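Local coordinates for Tlr1789 protein (Thermosynechococcus elongatus, PDB 2X8X), which probably takes part in inserting proteins into the cyanobacterial outer membrane as an Omp85 family member, this fragment being its N-terminal periplasmic part of three POTRA domains, at residues A[188-192]-A[193-197]; A[27-30]-A[31-35]. All blocks are in the same frame, centred on the assembly; numbering follows the deposited sequence.

Interaction 1. Residues A[188-192]-A[193-197]; sequences VVLNQ and KTVQA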
# COMPACT_ATOMS: atom_id res chain seq x y z
N VAL A 188 -19.87 0.76 9.68
CA VAL A 188 -19.66 1.57 8.46
C VAL A 188 -18.15 1.80 8.40
O VAL A 188 -17.45 1.64 9.42
CB VAL A 188 -20.38 2.94 8.50
CG1 VAL A 188 -21.86 2.75 8.81
CG2 VAL A 188 -19.71 3.87 9.57
N VAL A 189 -17.64 2.14 7.21
CA VAL A 189 -16.26 2.57 7.05
C VAL A 189 -16.25 4.10 7.30
O VAL A 189 -16.98 4.85 6.67
CB VAL A 189 -15.78 2.36 5.59
CG1 VAL A 189 -14.38 2.81 5.42
CG2 VAL A 189 -15.97 0.91 5.15
N LEU A 190 -15.43 4.53 8.22
CA LEU A 190 -15.32 5.97 8.59
C LEU A 190 -15.12 6.89 7.37
O LEU A 190 -14.19 6.70 6.55
CB LEU A 190 -14.18 6.13 9.63
CG LEU A 190 -14.02 7.52 10.26
CD1 LEU A 190 -15.23 7.73 11.15
CD2 LEU A 190 -12.77 7.56 11.13
N ASN A 191 -15.99 7.90 7.24
CA ASN A 191 -15.87 8.83 6.13
C ASN A 191 -15.95 10.24 6.66
O ASN A 191 -16.85 10.56 7.39
CB ASN A 191 -16.98 8.62 5.15
CG ASN A 191 -16.80 9.43 3.91
OD1 ASN A 191 -16.80 10.66 3.95
ND2 ASN A 191 -16.59 8.75 2.80
N GLN A 192 -14.99 11.07 6.28
CA GLN A 192 -14.83 12.38 6.94
C GLN A 192 -15.96 13.33 6.59
O GLN A 192 -16.27 14.24 7.38
CB GLN A 192 -13.43 12.94 6.61
CG GLN A 192 -13.17 14.32 7.10
CD GLN A 192 -13.05 15.27 5.93
OE1 GLN A 192 -12.29 14.99 4.97
NE2 GLN A 192 -13.80 16.39 5.98
N LYS A 193 -16.60 13.07 5.44
CA LYS A 193 -17.77 13.82 4.94
C LYS A 193 -18.97 13.53 5.81
O LYS A 193 -19.74 14.43 6.16
CB LYS A 193 -18.10 13.36 3.51
CG LYS A 193 -17.67 14.26 2.39
CD LYS A 193 -16.22 14.74 2.55
CE LYS A 193 -16.16 16.27 2.47
NZ LYS A 193 -15.02 16.61 1.58
N THR A 194 -19.16 12.24 6.10
CA THR A 194 -20.28 11.80 6.95
C THR A 194 -20.07 12.24 8.39
O THR A 194 -21.04 12.70 8.99
CB THR A 194 -20.50 10.25 6.98
OG1 THR A 194 -20.26 9.71 5.68
CG2 THR A 194 -21.95 9.93 7.46
N VAL A 195 -18.84 12.12 8.92
CA VAL A 195 -18.56 12.67 10.25
C VAL A 195 -18.91 14.17 10.41
O VAL A 195 -19.57 14.58 11.38
CB VAL A 195 -17.10 12.44 10.74
CG1 VAL A 195 -16.91 13.09 12.09
CG2 VAL A 195 -16.76 10.95 10.81
N GLN A 196 -18.48 14.96 9.43
CA GLN A 196 -18.82 16.38 9.33
C GLN A 196 -20.28 16.65 9.39
O GLN A 196 -20.69 17.52 10.16
CB GLN A 196 -18.40 16.97 7.99
CG GLN A 196 -17.00 16.82 7.67
CD GLN A 196 -16.13 17.61 8.55
OE1 GLN A 196 -16.00 17.32 9.76
NE2 GLN A 196 -15.47 18.62 7.97
N ALA A 197 -21.00 15.98 8.49
CA ALA A 197 -22.44 16.08 8.39
C ALA A 197 -23.13 15.72 9.71
O ALA A 197 -24.11 16.38 10.14
CB ALA A 197 -22.95 15.17 7.23
O HOH W 1 -19.90 6.73 6.65
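Asn191 caps the N terminus of helix 192-205 in the last of the three POTRA domains, its carboxamide reaching forward to the backbone N-H of Lys193. With chi1 at -173°, CG stands anti to the backbone N, and Asn191 OD1 meets Lys193 N at 2.8 Å. The donor lies in the plane of the amide carbonyl, although the N-H...O angle of 144° shows a bent bond. The same carboxamide is gripped from its other end, since ND2 donates to Asn126 O, in the loop that follows helix 109-125 of the middle POTRA domain; two bonds thus fix its rotation. The backbone carbonyl O of Asn191 opens the helical ladder, receiving Val195 N at 3.0 Å in a nearly straight bond (173°). Thr194 stands at about a right angle to the Asn191 side chain, OG1 lying 3.5 Å from Asn191 CB. A water lies 3.2 Å from Thr194 OG1 and makes a weak bond to Val189 O, linking the loop to the first turn. On the apolar side, Leu190 and Val195 slant across one another and also touch Leu215 and Val213 of strand 208-217, respectively. Their meeting point is the methyl pair Leu190 CD1 and Val195 CG2, 3.6 Å apart.

Interaction 2. Residues A[27-30]-A[31-35]; sequences ISTR and PGSTT
Arg30 O takes two bonds from Ser33, one from the backbone and one from the side chain, across a type II beta turn running from Arg30 to Ser33. Ser33 N lies 3.2 Å from Arg30 O, with an N-H...O angle of 152°, and approaches from well above the carbonyl plane. The hydroxyl comes much closer to that plane, tilted 16° from it, with Ser33 OG donating to Arg30 O over 3.1 Å. Gly32 has a positive phi of 98°, as expected at the third position of a type II turn, where a CB would press against Pro31 O. Neighbouring polar groups are satisfied elsewhere. Thr29 OG1 is hydrogen-bonded to Asp43 OD2, while OD1 of the same carboxylate accepts from Ser28 N, so one side chain of helix 37-48 holds two successive residues. The Arg30 chain, bent at chi2, leads back toward helix 17-26, where NH1 bonds to Tyr24 O. The Thr29 and Thr35 side chains cross at about a right angle, and both touch Leu40 and Ile7. Backbone hydrogen bonds between Ser33 and Ile7 and between Thr35 and Val5 attach the turn's outgoing limb to strand 5-13, making this a helix-to-edge-strand connection within the first POTRA domain.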
# COMPACT_ATOMS: atom_id res chain seq x y z
N ILE A 27 22.99 -2.27 -17.68
CA ILE A 27 24.31 -2.60 -17.11
C ILE A 27 25.40 -1.81 -17.83
O ILE A 27 25.18 -1.33 -18.95
CB ILE A 27 24.63 -4.12 -17.19
CG1 ILE A 27 24.85 -4.53 -18.66
CG2 ILE A 27 23.55 -4.94 -16.36
CD1 ILE A 27 24.88 -6.04 -18.99
N SER A 28 26.56 -1.65 -17.21
CA SER A 28 27.61 -0.97 -17.91
C SER A 28 28.65 -1.96 -18.41
O SER A 28 29.46 -1.60 -19.24
CB SER A 28 28.25 0.12 -17.03
OG SER A 28 28.75 -0.49 -15.83
N THR A 29 28.64 -3.19 -17.89
CA THR A 29 29.64 -4.18 -18.28
C THR A 29 29.33 -4.72 -19.68
O THR A 29 28.21 -5.21 -19.96
CB THR A 29 29.81 -5.32 -17.22
OG1 THR A 29 30.02 -4.74 -15.90
CG2 THR A 29 31.00 -6.19 -17.58
N ARG A 30 30.32 -4.56 -20.56
CA ARG A 30 30.31 -4.97 -21.96
C ARG A 30 31.51 -5.89 -22.25
O ARG A 30 32.49 -5.88 -21.51
CB ARG A 30 30.45 -3.75 -22.92
CG ARG A 30 29.49 -2.52 -22.68
CD ARG A 30 28.06 -2.82 -23.13
NE ARG A 30 27.08 -1.85 -22.60
CZ ARG A 30 25.83 -2.14 -22.21
NH1 ARG A 30 25.36 -3.41 -22.26
NH2 ARG A 30 25.04 -1.14 -21.75
N PRO A 31 31.42 -6.69 -23.34
CA PRO A 31 32.61 -7.37 -23.88
C PRO A 31 33.60 -6.29 -24.28
O PRO A 31 33.21 -5.31 -24.94
CB PRO A 31 32.07 -8.09 -25.15
CG PRO A 31 30.53 -8.07 -25.00
CD PRO A 31 30.25 -6.82 -24.23
N GLY A 32 34.84 -6.44 -23.83
CA GLY A 32 35.90 -5.49 -24.14
C GLY A 32 36.16 -4.47 -23.05
O GLY A 32 37.12 -3.68 -23.15
N SER A 33 35.32 -4.48 -22.00
CA SER A 33 35.40 -3.51 -20.93
C SER A 33 36.14 -4.12 -19.74
O SER A 33 36.16 -5.35 -19.58
CB SER A 33 34.01 -2.93 -20.56
OG SER A 33 33.39 -3.69 -19.55
N THR A 34 36.81 -3.27 -18.96
CA THR A 34 37.49 -3.65 -17.72
C THR A 34 36.57 -3.36 -16.53
O THR A 34 36.09 -2.25 -16.38
CB THR A 34 38.78 -2.79 -17.57
OG1 THR A 34 39.69 -3.03 -18.68
CG2 THR A 34 39.50 -3.04 -16.24
N THR A 35 36.32 -4.34 -15.67
CA THR A 35 35.46 -4.15 -14.52
C THR A 35 36.12 -4.53 -13.16
O THR A 35 37.17 -5.23 -13.13
CB THR A 35 34.09 -4.86 -14.74
OG1 THR A 35 33.19 -4.53 -13.68
CG2 THR A 35 34.23 -6.41 -14.77

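From the N terminus, interaction 2 comes first, between helix 17-26 and the short edge strand 34-35 in the first POTRA unit, where it closes the four-residue turn 30-33. The chain then runs through that unit and the middle one before reaching interaction 1, which closes the first turn of helix 192-205 in the third. Each joins consecutive residues, so the two are in series, neither nested nor crossing. The centres of interactions 1 and 2 are about 59 Å apart, on opposite sides of the chain's centre. Interaction 2 ties a helix end to strand 5-13 and helix 37-48, whereas 188-197 meets strands 154-161 and 208-217 and the Asn126 to Tyr128 loop.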